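Local structure of Rho guanine nucleotide exchange factor 3 (Mus musculus, 2Z0Q) at residues Q29-L34 / V161-L166; L78-D83 / G95-G100; L238-G243 / Q270-P275; G289-G294 / K308-V313. The protein acts as a guanine nucleotide exchange factor for the GTPases RhoA and RhoB. One frame throughout, in Å; residues are numbered along the deposited sequence.

How the contacts relate
Contacts 1 and 2 lie in the helical DH domain. Contacts 3 and 4 lie in the PH domain, on the opposite side of the chain's centre. Contact 1 is buried and turns on one direct hydrogen bond. Contact 2 is partly buried and relies on an isoleucine and one bridging water. The two touch where Leu78 of contact 2, on helix 67-84, packs on Glu31 and Glu32 of contact 1. Contact 3 is a partly buried site where basic side chains meet sulfates. Contact 4 is a buried apolar cluster with waters at its border. Asn241 joins these two, through its backbone O to Gly294 N and by packing on Val291. Contacts 1 and 3 are centred about 40 Å apart.

Contact 1. Residues Q29-L34 / V161-L166; sequences QGEEDL and VKYPLL
The Tyr163 ring receives the carboxylate of Glu31 at its edge. Glu31 OE2 lies in the ring plane, and the carboxylate and ring planes are only 16° apart. The pair joins helix 15-51 to helix 155-172 within the helical bundle of the DH domain. Around them, the Tyr163 side chain also packs on His74 of helix 67-84 and Ile191 of helix 180-213. The two side chains meet at about a right angle. Glu31 is bent at chi2 (-59°), which brings its end closer to the other helix than its CB direction alone would suggest. Both residues are buried, and the carboxylate is well occupied. OE1 is hydrogen-bonded to His74 ND1, and OE2 forms a salt bridge with Arg159 NH2. These partners would be expected to fix the rotation of the carboxylate. The hydroxyl of Tyr163 donates the bond between the helices: OH lies 2.6 Å from Glu31 OE2 and uses the syn lone pair of that oxygen.

Contact 2. Residues L78-D83 / G95-G100; sequences LSQLRD and GPILVG
Gln80 and Ile97 share a water that donates to both. It lies 2.5 Å from Gln80 OE1 and 2.7 Å from the backbone O of Ile97. The amide of Gln80 has a second tie, since NE2 is hydrogen-bonded to Glu76 OE2 on its own helix. With both ends of the amide held, its rotation is probably fixed. Direct contact between the segments is apolar or van der Waals, and every close contact involves Ile97. Its side chain and that of Gln80 run alongside one another, pointing opposite ways. Ile97 CG2 lies 3.7 Å from Gln80 OE1 and 3.9 Å from Gln80 CB. The tip reaches further in: Ile97 CD1 comes within 3.3 Å of the backbone O of Gln80. CG1 is anti to the carbonyl carbon (chi1 -75°), and the extended chi2 carries CD1 out to that helix turn. Leu81 adds a looser contact, its CD2 4.2 Å from Ile97 CG2. The arrangement packs the short helix 95-101 against helix 67-84 in the DH bundle. Ile97 also touches Leu77 and Val84 of helix 67-84. Leu98 meets Leu184 of helix 180-213, while Leu81 packs on Ser28 of helix 15-51.

Contact 3. Residues L238-G243 / Q270-P275; sequences LKNNRG and QLYRQP. With SO4 (sulfate ion), chain C; SO4 (sulfate ion), chain D; SO4 (sulfate ion), chain B.
Tyr272 OH receives Arg242 NH2 at 3.0 Å and donates to sulfate C, with OH 2.6 Å from its O2. The guanidinium of Arg242 and the ring of Tyr272 lie almost in one plane, 11° apart. Arg273 holds two sulfates. Its NH2 reaches O4 of sulfate C at 3.0 Å and O2 of sulfate D at 2.8 Å, while NE lies 2.8 Å from O3 of sulfate D. Arg273 NH1 also donates to Tyr272 O, and sits 3.4 Å above the plane of the Tyr272 ring, over its centre. The chain folds back at chi2 (-78°) to bring the guanidinium there. A leucine at Arg273 would probably cost both sulfates their Arg273 donors and take the guanidinium off the face of the Tyr272 ring. Asn240 ND2 gives Tyr272 OH a further, weak bond. Asn240 OD1 accepts from Arg242 N at 2.9 Å, an Asx turn within the type I turn from Asn240 to Gly243. Further out, Tyr272 packs on Leu246 and Arg259. The sulfates, probably from the crystallisation liquor, are only consistent with an anion site. The turn joins the first two strands of the PH domain, where basic residues bind phosphoinositides in many relatives.

Contact 4. Residues G289-G294 / K308-V313; sequences GEVRLG and KNFFRV
Val291 stands over one face of the Phe310 ring. Its CB starts above the ring's inner end, 3.9 Å from Phe310 CG. The branches then divide. CG1 goes to one side and lies 3.8 Å from Phe310 CD1. CG2 sits over the middle of the ring, 3.8 Å from its centroid and 11° off the normal, as a CH-pi contact. CG2 is anti to the backbone N while CG1 lies between N and the carbonyl carbon (chi1 71°), a rotation that turns both methyls to the ring. Leu293 adds CD2 at the far end, 4.0 Å from Phe310 CZ. With an alanine at Phe310, both methyls of Val291 would probably lose their seat and a gap would open beneath the loop. Beside this apolar cluster, water joins Glu290 to Arg312. One water donates to Glu290 O at 2.8 Å and accepts from Arg312 NH2 at 3.1 Å. Another donates to Glu290 OE2 and is weakly held by the same NH2. The contact lays loop 289-294 against strand 310-315 of the PH domain. That strand pairs antiparallel with strands 282-285 and 322-327. Val291 also touches Ser325 of strand 322-327, and Phe311 packs on Leu338 and Ile341 of helix 331-345.

Contact 1. Residues Q29-L34 / V161-L166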
loop_
_atom_site.group_PDB
_atom_site.type_symbol
_atom_site.label_atom_id
_atom_site.label_comp_id
_atom_site.label_asym_id
_atom_site.label_seq_id
_atom_site.Cartn_x
_atom_site.Cartn_y
_atom_site.Cartn_z
ATOM N N GLN A 29 19.736 13.320 -0.294
ATOM C CA GLN A 29 19.600 12.736 1.040
ATOM C C GLN A 29 18.467 11.718 1.063
ATOM O O GLN A 29 18.517 10.744 1.821
ATOM C CB GLN A 29 19.317 13.792 2.121
ATOM C CG GLN A 29 20.486 14.750 2.377
ATOM C CD GLN A 29 20.206 15.697 3.550
ATOM O OE1 GLN A 29 20.934 15.703 4.585
ATOM N NE2 GLN A 29 19.137 16.487 3.412
ATOM N N GLY A 30 17.430 11.941 0.250
ATOM C CA GLY A 30 16.317 11.007 0.250
ATOM C C GLY A 30 16.697 9.671 -0.366
ATOM O O GLY A 30 16.140 8.624 0.002
ATOM N N GLU A 31 17.610 9.715 -1.341
ATOM C CA GLU A 31 18.103 8.498 -1.997
ATOM C C GLU A 31 18.892 7.728 -0.911
ATOM O O GLU A 31 18.717 6.515 -0.712
ATOM C CB GLU A 31 19.038 8.858 -3.153
ATOM C CG GLU A 31 18.321 9.600 -4.316
ATOM C CD GLU A 31 17.208 8.761 -4.866
ATOM O OE1 GLU A 31 17.461 7.577 -5.135
ATOM O OE2 GLU A 31 16.072 9.260 -5.017
ATOM N N GLU A 32 19.740 8.465 -0.203
ATOM C CA GLU A 32 20.543 7.861 0.850
ATOM C C GLU A 32 19.663 7.206 1.905
ATOM O O GLU A 32 19.933 6.064 2.310
ATOM C CB GLU A 32 21.456 8.917 1.474
ATOM C CG GLU A 32 22.344 8.393 2.592
ATOM C CD GLU A 32 23.461 9.390 2.908
ATOM O OE1 GLU A 32 23.200 10.612 2.820
ATOM O OE2 GLU A 32 24.583 8.955 3.239
ATOM N N ASP A 33 18.620 7.913 2.340
ATOM C CA ASP A 33 17.663 7.409 3.334
ATOM C C ASP A 33 16.948 6.136 2.833
ATOM O O ASP A 33 16.738 5.172 3.592
ATOM C CB ASP A 33 16.588 8.473 3.651
ATOM C CG ASP A 33 17.132 9.633 4.490
ATOM O OD1 ASP A 33 18.268 9.531 4.990
ATOM O OD2 ASP A 33 16.420 10.655 4.641
ATOM N N LEU A 34 16.525 6.150 1.568
ATOM C CA LEU A 34 15.845 4.980 1.004
ATOM C C LEU A 34 16.789 3.744 0.966
ATOM O O LEU A 34 16.400 2.644 1.373
ATOM C CB LEU A 34 15.344 5.292 -0.419
ATOM C CG LEU A 34 14.723 4.098 -1.159
ATOM C CD1 LEU A 34 13.768 4.576 -2.272
ATOM C CD2 LEU A 34 15.858 3.267 -1.772
ATOM N N VAL A 161 6.196 8.081 -5.915
ATOM C CA VAL A 161 5.099 9.039 -5.909
ATOM C C VAL A 161 5.531 10.448 -5.555
ATOM O O VAL A 161 4.917 11.425 -6.006
ATOM C CB VAL A 161 3.979 8.527 -4.932
ATOM C CG1 VAL A 161 3.073 9.665 -4.439
ATOM C CG2 VAL A 161 3.192 7.459 -5.616
ATOM N N LYS A 162 6.606 10.540 -4.777
ATOM C CA LYS A 162 7.137 11.801 -4.305
ATOM C C LYS A 162 8.122 12.452 -5.264
ATOM O O LYS A 162 8.454 13.623 -5.103
ATOM C CB LYS A 162 7.819 11.604 -2.941
ATOM C CG LYS A 162 7.933 12.894 -2.132
ATOM C CD LYS A 162 8.472 12.623 -0.710
ATOM C CE LYS A 162 8.697 13.933 0.050
ATOM N NZ LYS A 162 9.415 13.663 1.323
ATOM N N TYR A 163 8.562 11.749 -6.316
ATOM C CA TYR A 163 9.568 12.390 -7.168
ATOM C C TYR A 163 9.086 13.702 -7.832
ATOM O O TYR A 163 9.831 14.670 -7.908
ATOM C CB TYR A 163 10.094 11.423 -8.249
ATOM C CG TYR A 163 11.218 10.511 -7.778
ATOM C CD1 TYR A 163 12.386 11.045 -7.216
ATOM C CD2 TYR A 163 11.126 9.124 -7.909
ATOM C CE1 TYR A 163 13.421 10.233 -6.798
ATOM C CE2 TYR A 163 12.144 8.311 -7.499
ATOM C CZ TYR A 163 13.300 8.863 -6.935
ATOM O OH TYR A 163 14.324 8.049 -6.488
ATOM N N PRO A 164 7.833 13.737 -8.343
ATOM C CA PRO A 164 7.398 14.990 -8.968
ATOM C C PRO A 164 7.537 16.192 -7.981
ATOM O O PRO A 164 8.035 17.261 -8.348
ATOM C CB PRO A 164 5.937 14.702 -9.349
ATOM C CG PRO A 164 5.952 13.237 -9.660
ATOM C CD PRO A 164 6.842 12.669 -8.524
ATOM N N LEU A 165 7.098 15.986 -6.747
ATOM C CA LEU A 165 7.164 17.032 -5.721
ATOM C C LEU A 165 8.619 17.467 -5.475
ATOM O O LEU A 165 8.932 18.654 -5.420
ATOM C CB LEU A 165 6.547 16.484 -4.409
ATOM C CG LEU A 165 6.565 17.375 -3.153
ATOM C CD1 LEU A 165 5.519 16.814 -2.109
ATOM C CD2 LEU A 165 7.940 17.409 -2.549
ATOM N N LEU A 166 9.502 16.481 -5.346
ATOM C CA LEU A 166 10.909 16.771 -5.060
ATOM C C LEU A 166 11.622 17.458 -6.215
ATOM O O LEU A 166 12.396 18.396 -6.000
ATOM C CB LEU A 166 11.644 15.467 -4.713
ATOM C CG LEU A 166 11.233 14.703 -3.478
ATOM C CD1 LEU A 166 11.906 13.259 -3.506
ATOM C CD2 LEU A 166 11.707 15.510 -2.255
#

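Contact 2. Residues L78-D83 / G95-G100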
loop_
_atom_site.group_PDB
_atom_site.type_symbol
_atom_site.label_atom_id
_atom_site.label_comp_id
_atom_site.label_asym_id
_atom_site.label_seq_id
_atom_site.Cartn_x
_atom_site.Cartn_y
_atom_site.Cartn_z
ATOM N N LEU A 78 22.273 8.230 -6.605
ATOM C CA LEU A 78 23.054 8.900 -5.571
ATOM C C LEU A 78 24.510 9.120 -5.988
ATOM O O LEU A 78 25.065 10.194 -5.802
ATOM C CB LEU A 78 22.979 8.085 -4.292
ATOM C CG LEU A 78 23.682 8.657 -3.054
ATOM C CD1 LEU A 78 23.110 10.019 -2.724
ATOM C CD2 LEU A 78 23.476 7.693 -1.888
ATOM N N SER A 79 25.134 8.081 -6.537
ATOM C CA SER A 79 26.513 8.163 -6.963
ATOM C C SER A 79 26.705 9.279 -7.982
ATOM O O SER A 79 27.668 10.039 -7.904
ATOM C CB SER A 79 26.951 6.810 -7.560
ATOM O OG SER A 79 28.257 6.909 -8.085
ATOM N N GLN A 80 25.785 9.384 -8.938
ATOM C CA GLN A 80 25.874 10.420 -9.956
ATOM C C GLN A 80 25.673 11.830 -9.387
ATOM O O GLN A 80 26.374 12.775 -9.781
ATOM C CB GLN A 80 24.861 10.144 -11.076
ATOM C CG GLN A 80 25.306 8.999 -12.002
ATOM C CD GLN A 80 24.336 8.756 -13.126
ATOM O OE1 GLN A 80 23.959 9.681 -13.846
ATOM N NE2 GLN A 80 23.932 7.501 -13.302
ATOM N N LEU A 81 24.721 11.980 -8.476
ATOM C CA LEU A 81 24.481 13.298 -7.857
ATOM C C LEU A 81 25.688 13.692 -7.013
ATOM O O LEU A 81 26.056 14.868 -6.942
ATOM C CB LEU A 81 23.243 13.241 -6.976
ATOM C CG LEU A 81 21.952 13.059 -7.758
ATOM C CD1 LEU A 81 20.878 12.722 -6.761
ATOM C CD2 LEU A 81 21.613 14.314 -8.582
ATOM N N ARG A 82 26.315 12.691 -6.398
ATOM C CA ARG A 82 27.473 12.959 -5.551
ATOM C C ARG A 82 28.639 13.391 -6.416
ATOM O O ARG A 82 29.325 14.382 -6.148
ATOM C CB ARG A 82 27.872 11.695 -4.770
ATOM C CG ARG A 82 29.203 11.882 -4.041
ATOM C CD ARG A 82 29.670 10.656 -3.235
ATOM N NE ARG A 82 30.754 11.051 -2.321
ATOM C CZ ARG A 82 31.128 10.367 -1.245
ATOM N NH1 ARG A 82 30.530 9.220 -0.922
ATOM N NH2 ARG A 82 32.056 10.865 -0.442
ATOM N N ASP A 83 28.828 12.655 -7.496
ATOM C CA ASP A 83 29.927 12.891 -8.421
ATOM C C ASP A 83 29.954 14.259 -9.091
ATOM O O ASP A 83 31.018 14.786 -9.390
ATOM C CB ASP A 83 29.897 11.813 -9.504
ATOM C CG ASP A 83 30.883 12.082 -10.600
ATOM O OD1 ASP A 83 32.090 12.005 -10.306
ATOM O OD2 ASP A 83 30.449 12.379 -11.738
ATOM N N GLY A 95 19.749 18.340 -14.014
ATOM C CA GLY A 95 18.847 17.937 -15.086
ATOM C C GLY A 95 19.288 16.751 -15.929
ATOM O O GLY A 95 18.553 15.770 -16.022
ATOM N N PRO A 96 20.462 16.836 -16.576
ATOM C CA PRO A 96 20.995 15.752 -17.418
ATOM C C PRO A 96 21.055 14.421 -16.691
ATOM O O PRO A 96 20.674 13.380 -17.227
ATOM C CB PRO A 96 22.360 16.268 -17.817
ATOM C CG PRO A 96 22.079 17.798 -17.962
ATOM C CD PRO A 96 21.269 18.073 -16.714
ATOM N N ILE A 97 21.512 14.449 -15.435
ATOM C CA ILE A 97 21.586 13.211 -14.670
ATOM C C ILE A 97 20.203 12.569 -14.466
ATOM O O ILE A 97 20.044 11.358 -14.611
ATOM C CB ILE A 97 22.227 13.480 -13.276
ATOM C CG1 ILE A 97 23.738 13.672 -13.425
ATOM C CG2 ILE A 97 21.895 12.295 -12.311
ATOM C CD1 ILE A 97 24.444 14.080 -12.101
ATOM N N LEU A 98 19.201 13.379 -14.096
ATOM C CA LEU A 98 17.867 12.841 -13.862
ATOM C C LEU A 98 17.280 12.280 -15.157
ATOM O O LEU A 98 16.780 11.178 -15.168
ATOM C CB LEU A 98 16.938 13.926 -13.291
ATOM C CG LEU A 98 17.287 14.194 -11.818
ATOM C CD1 LEU A 98 16.709 15.526 -11.368
ATOM C CD2 LEU A 98 16.760 13.046 -10.972
ATOM N N VAL A 99 17.349 13.054 -16.226
ATOM C CA VAL A 99 16.825 12.580 -17.497
ATOM C C VAL A 99 17.503 11.267 -17.941
ATOM O O VAL A 99 16.841 10.355 -18.422
ATOM C CB VAL A 99 16.978 13.651 -18.565
ATOM C CG1 VAL A 99 16.613 13.045 -19.970
ATOM C CG2 VAL A 99 15.990 14.813 -18.243
ATOM N N GLY A 100 18.816 11.153 -17.753
ATOM C CA GLY A 100 19.470 9.903 -18.138
ATOM C C GLY A 100 19.184 8.726 -17.225
ATOM O O GLY A 100 19.260 7.559 -17.637
HETATM O O HOH W 1 22.012 9.738 -15.411
#

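Contact 3. Residues L238-G243 / Q270-P275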
loop_
_atom_site.group_PDB
_atom_site.type_symbol
_atom_site.label_atom_id
_atom_site.label_comp_id
_atom_site.label_asym_id
_atom_site.label_seq_id
_atom_site.Cartn_x
_atom_site.Cartn_y
_atom_site.Cartn_z
ATOM N N LEU A 238 -11.568 -7.006 9.472
ATOM C CA LEU A 238 -12.542 -6.424 10.363
ATOM C C LEU A 238 -12.942 -7.578 11.265
ATOM O O LEU A 238 -12.983 -8.726 10.803
ATOM C CB LEU A 238 -13.775 -5.900 9.598
ATOM C CG LEU A 238 -13.492 -4.691 8.698
ATOM C CD1 LEU A 238 -14.711 -4.372 7.825
ATOM C CD2 LEU A 238 -13.133 -3.487 9.593
ATOM N N LYS A 239 -13.235 -7.281 12.527
ATOM C CA LYS A 239 -13.644 -8.321 13.475
ATOM C C LYS A 239 -15.118 -8.162 13.810
ATOM O O LYS A 239 -15.548 -7.062 14.137
ATOM C CB LYS A 239 -12.836 -8.185 14.763
ATOM C CG LYS A 239 -13.223 -9.232 15.795
ATOM C CD LYS A 239 -12.080 -9.452 16.779
ATOM C CE LYS A 239 -12.257 -8.646 18.030
ATOM N NZ LYS A 239 -11.146 -8.943 18.999
ATOM N N ASN A 240 -15.903 -9.230 13.732
ATOM C CA ASN A 240 -17.300 -9.022 14.046
ATOM C C ASN A 240 -17.613 -9.099 15.554
ATOM O O ASN A 240 -16.688 -9.277 16.385
ATOM C CB ASN A 240 -18.189 -9.939 13.168
ATOM C CG ASN A 240 -18.237 -11.384 13.643
ATOM O OD1 ASN A 240 -17.680 -11.756 14.683
ATOM N ND2 ASN A 240 -18.944 -12.207 12.866
ATOM N N ASN A 241 -18.885 -8.912 15.914
ATOM C CA ASN A 241 -19.283 -8.880 17.328
ATOM C C ASN A 241 -19.365 -10.250 17.984
ATOM O O ASN A 241 -19.805 -10.369 19.122
ATOM C CB ASN A 241 -20.604 -8.089 17.533
ATOM C CG ASN A 241 -21.770 -8.657 16.744
ATOM O OD1 ASN A 241 -21.585 -9.501 15.870
ATOM N ND2 ASN A 241 -22.989 -8.182 17.046
ATOM N N ARG A 242 -18.927 -11.277 17.258
ATOM C CA ARG A 242 -18.868 -12.627 17.811
ATOM C C ARG A 242 -17.393 -13.048 17.850
ATOM O O ARG A 242 -17.078 -14.212 18.085
ATOM C CB ARG A 242 -19.711 -13.631 16.993
ATOM C CG ARG A 242 -21.224 -13.347 17.066
ATOM C CD ARG A 242 -22.083 -14.349 16.270
ATOM N NE ARG A 242 -21.778 -14.436 14.829
ATOM C CZ ARG A 242 -22.249 -13.619 13.880
ATOM N NH1 ARG A 242 -23.065 -12.611 14.192
ATOM N NH2 ARG A 242 -21.917 -13.819 12.605
ATOM N N GLY A 243 -16.493 -12.083 17.639
ATOM C CA GLY A 243 -15.070 -12.371 17.702
ATOM C C GLY A 243 -14.443 -12.986 16.452
ATOM O O GLY A 243 -13.252 -13.281 16.438
ATOM N N GLN A 270 -12.429 -17.467 1.991
ATOM C CA GLN A 270 -13.662 -18.236 2.002
ATOM C C GLN A 270 -14.865 -17.332 2.295
ATOM O O GLN A 270 -14.916 -16.697 3.368
ATOM C CB GLN A 270 -13.508 -19.354 3.068
ATOM C CG GLN A 270 -14.704 -20.296 3.141
ATOM C CD GLN A 270 -14.529 -21.359 4.219
ATOM O OE1 GLN A 270 -13.437 -21.565 4.732
ATOM N NE2 GLN A 270 -15.616 -22.022 4.570
ATOM N N LEU A 271 -15.788 -17.231 1.345
ATOM C CA LEU A 271 -16.936 -16.337 1.572
ATOM C C LEU A 271 -17.674 -16.756 2.846
ATOM O O LEU A 271 -17.955 -17.944 3.048
ATOM C CB LEU A 271 -17.885 -16.305 0.378
ATOM C CG LEU A 271 -17.556 -15.152 -0.598
ATOM C CD1 LEU A 271 -16.256 -15.467 -1.338
ATOM C CD2 LEU A 271 -18.707 -14.921 -1.558
ATOM N N TYR A 272 -17.980 -15.766 3.693
ATOM C CA TYR A 272 -18.669 -16.000 4.982
ATOM C C TYR A 272 -20.205 -15.986 4.844
ATOM O O TYR A 272 -20.923 -16.656 5.608
ATOM C CB TYR A 272 -18.184 -14.923 5.956
ATOM C CG TYR A 272 -18.654 -15.028 7.385
ATOM C CD1 TYR A 272 -18.290 -16.120 8.170
ATOM C CD2 TYR A 272 -19.365 -13.972 7.988
ATOM C CE1 TYR A 272 -18.604 -16.173 9.528
ATOM C CE2 TYR A 272 -19.687 -14.005 9.373
ATOM C CZ TYR A 272 -19.295 -15.111 10.124
ATOM O OH TYR A 272 -19.519 -15.166 11.464
ATOM N N ARG A 273 -20.698 -15.218 3.883
ATOM C CA ARG A 273 -22.121 -15.102 3.572
ATOM C C ARG A 273 -22.173 -14.773 2.105
ATOM O O ARG A 273 -21.129 -14.590 1.451
ATOM C CB ARG A 273 -22.782 -13.959 4.357
ATOM C CG ARG A 273 -22.711 -14.132 5.849
ATOM C CD ARG A 273 -23.758 -15.133 6.359
ATOM N NE ARG A 273 -23.896 -15.055 7.820
ATOM C CZ ARG A 273 -23.101 -15.667 8.690
ATOM N NH1 ARG A 273 -22.085 -16.420 8.269
ATOM N NH2 ARG A 273 -23.347 -15.555 9.995
ATOM N N GLN A 274 -23.379 -14.661 1.586
ATOM C CA GLN A 274 -23.540 -14.291 0.189
ATOM C C GLN A 274 -23.142 -12.828 0.044
ATOM O O GLN A 274 -23.252 -12.037 0.981
ATOM C CB GLN A 274 -24.976 -14.509 -0.229
ATOM C CG GLN A 274 -25.360 -15.961 0.038
ATOM C CD GLN A 274 -26.779 -16.254 -0.346
ATOM O OE1 GLN A 274 -27.616 -15.364 -0.363
ATOM N NE2 GLN A 274 -27.066 -17.523 -0.642
ATOM N N PRO A 275 -22.631 -12.459 -1.128
ATOM C CA PRO A 275 -22.213 -11.067 -1.341
ATOM C C PRO A 275 -23.381 -10.086 -1.198
ATOM O O PRO A 275 -24.521 -10.432 -1.515
ATOM C CB PRO A 275 -21.684 -11.080 -2.787
ATOM C CG PRO A 275 -21.295 -12.496 -3.022
ATOM C CD PRO A 275 -22.366 -13.292 -2.314
HETATM S S SO4 C . -21.221 -17.896 12.109
HETATM O O1 SO4 C . -21.640 -19.117 12.878
HETATM O O2 SO4 C . -19.795 -17.544 12.472
HETATM O O3 SO4 C . -21.296 -18.186 10.637
HETATM O O4 SO4 C . -22.177 -16.785 12.447
HETATM S S SO4 D . -26.384 -13.233 9.318
HETATM O O1 SO4 D . -27.266 -14.322 8.760
HETATM O O2 SO4 D . -25.555 -13.829 10.412
HETATM O O3 SO4 D . -25.462 -12.767 8.255
HETATM O O4 SO4 D . -27.183 -12.085 9.830
HETATM S S SO4 B . -26.958 -8.819 15.964
HETATM O O1 SO4 B . -27.678 -9.971 15.366
HETATM O O2 SO4 B . -25.543 -8.829 15.488
HETATM O O3 SO4 B . -27.603 -7.560 15.581
HETATM O O4 SO4 B . -26.995 -8.938 17.445
#

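Contact 4. Residues G289-G294 / K308-V313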
loop_
_atom_site.group_PDB
_atom_site.type_symbol
_atom_site.label_atom_id
_atom_site.label_comp_id
_atom_site.label_asym_id
_atom_site.label_seq_id
_atom_site.Cartn_x
_atom_site.Cartn_y
_atom_site.Cartn_z
ATOM N N GLY A 289 -19.637 1.485 22.432
ATOM C CA GLY A 289 -20.421 0.896 23.486
ATOM C C GLY A 289 -21.796 0.466 22.987
ATOM O O GLY A 289 -22.512 -0.199 23.721
ATOM N N GLU A 290 -22.180 0.860 21.774
ATOM C CA GLU A 290 -23.503 0.485 21.225
ATOM C C GLU A 290 -23.565 -0.992 20.774
ATOM O O GLU A 290 -24.625 -1.661 20.840
ATOM C CB GLU A 290 -23.853 1.403 20.059
ATOM C CG GLU A 290 -25.323 1.340 19.605
ATOM C CD GLU A 290 -25.665 2.316 18.476
ATOM O OE1 GLU A 290 -24.939 3.335 18.304
ATOM O OE2 GLU A 290 -26.700 2.066 17.767
ATOM N N VAL A 291 -22.436 -1.507 20.301
ATOM C CA VAL A 291 -22.396 -2.897 19.873
ATOM C C VAL A 291 -22.716 -3.840 21.066
ATOM O O VAL A 291 -22.502 -3.489 22.239
ATOM C CB VAL A 291 -20.993 -3.266 19.306
ATOM C CG1 VAL A 291 -19.964 -3.324 20.423
ATOM C CG2 VAL A 291 -21.067 -4.619 18.593
ATOM N N ARG A 292 -23.237 -5.033 20.770
ATOM C CA ARG A 292 -23.486 -6.042 21.800
ATOM C C ARG A 292 -22.601 -7.199 21.359
ATOM O O ARG A 292 -22.635 -7.600 20.190
ATOM C CB ARG A 292 -24.951 -6.490 21.802
ATOM C CG ARG A 292 -25.908 -5.327 22.080
ATOM C CD ARG A 292 -25.576 -4.829 23.439
ATOM N NE ARG A 292 -26.443 -3.790 23.972
ATOM C CZ ARG A 292 -26.049 -2.552 24.232
ATOM N NH1 ARG A 292 -24.796 -2.180 23.983
ATOM N NH2 ARG A 292 -26.892 -1.701 24.811
ATOM N N LEU A 293 -21.804 -7.723 22.277
ATOM C CA LEU A 293 -20.897 -8.806 21.955
ATOM C C LEU A 293 -21.373 -10.160 22.413
ATOM O O LEU A 293 -22.080 -10.269 23.404
ATOM C CB LEU A 293 -19.526 -8.557 22.571
ATOM C CG LEU A 293 -18.861 -7.228 22.258
ATOM C CD1 LEU A 293 -17.509 -7.219 22.963
ATOM C CD2 LEU A 293 -18.699 -7.050 20.744
ATOM N N GLY A 294 -20.975 -11.183 21.670
ATOM C CA GLY A 294 -21.323 -12.553 22.011
ATOM C C GLY A 294 -20.089 -13.402 21.805
ATOM O O GLY A 294 -19.092 -12.921 21.231
ATOM N N LYS A 308 -15.373 -0.593 20.865
ATOM C CA LYS A 308 -15.251 0.663 20.132
ATOM C C LYS A 308 -14.958 0.449 18.637
ATOM O O LYS A 308 -14.591 -0.637 18.223
ATOM C CB LYS A 308 -14.160 1.547 20.756
ATOM C CG LYS A 308 -12.747 1.141 20.436
ATOM C CD LYS A 308 -11.733 2.093 21.116
ATOM C CE LYS A 308 -12.036 2.242 22.608
ATOM N NZ LYS A 308 -10.863 2.782 23.390
ATOM N N ASN A 309 -15.164 1.494 17.850
ATOM C CA ASN A 309 -14.879 1.496 16.418
ATOM C C ASN A 309 -15.686 0.483 15.588
ATOM O O ASN A 309 -15.161 -0.099 14.670
ATOM C CB ASN A 309 -13.383 1.273 16.189
ATOM C CG ASN A 309 -12.544 2.399 16.803
ATOM O OD1 ASN A 309 -11.407 2.207 17.220
ATOM N ND2 ASN A 309 -13.131 3.567 16.871
ATOM N N PHE A 310 -16.974 0.341 15.890
ATOM C CA PHE A 310 -17.841 -0.576 15.155
ATOM C C PHE A 310 -18.781 0.138 14.198
ATOM O O PHE A 310 -19.089 1.320 14.358
ATOM C CB PHE A 310 -18.745 -1.366 16.129
ATOM C CG PHE A 310 -18.168 -2.658 16.615
ATOM C CD1 PHE A 310 -17.379 -2.705 17.776
ATOM C CD2 PHE A 310 -18.448 -3.843 15.944
ATOM C CE1 PHE A 310 -16.885 -3.921 18.252
ATOM C CE2 PHE A 310 -17.970 -5.043 16.399
ATOM C CZ PHE A 310 -17.178 -5.098 17.567
ATOM N N PHE A 311 -19.219 -0.579 13.166
ATOM C CA PHE A 311 -20.262 -0.045 12.277
ATOM C C PHE A 311 -21.072 -1.254 11.845
ATOM O O PHE A 311 -20.616 -2.385 11.990
ATOM C CB PHE A 311 -19.706 0.765 11.086
ATOM C CG PHE A 311 -18.796 -0.008 10.170
ATOM C CD1 PHE A 311 -19.291 -0.633 9.051
ATOM C CD2 PHE A 311 -17.427 -0.077 10.432
ATOM C CE1 PHE A 311 -18.430 -1.325 8.168
ATOM C CE2 PHE A 311 -16.567 -0.756 9.564
ATOM C CZ PHE A 311 -17.051 -1.367 8.450
ATOM N N ARG A 312 -22.277 -1.009 11.359
ATOM C CA ARG A 312 -23.156 -2.093 10.958
ATOM C C ARG A 312 -23.470 -2.070 9.471
ATOM O O ARG A 312 -23.716 -1.039 8.879
ATOM C CB ARG A 312 -24.482 -2.006 11.748
ATOM C CG ARG A 312 -25.427 -3.230 11.554
ATOM C CD ARG A 312 -26.769 -3.106 12.318
ATOM N NE ARG A 312 -26.792 -2.404 13.618
ATOM C CZ ARG A 312 -26.546 -2.953 14.805
ATOM N NH1 ARG A 312 -26.211 -4.223 14.939
ATOM N NH2 ARG A 312 -26.751 -2.256 15.884
ATOM N N VAL A 313 -23.441 -3.240 8.873
ATOM C CA VAL A 313 -23.817 -3.378 7.495
ATOM C C VAL A 313 -24.935 -4.413 7.465
ATOM O O VAL A 313 -24.797 -5.482 8.040
ATOM C CB VAL A 313 -22.662 -3.892 6.622
ATOM C CG1 VAL A 313 -23.188 -4.205 5.296
ATOM C CG2 VAL A 313 -21.536 -2.817 6.498
HETATM O O HOH W 2 -27.739 -0.328 17.670
HETATM O O HOH W 3 -26.022 -3.090 18.816
HETATM O O HOH W 4 -24.628 -5.359 17.776
#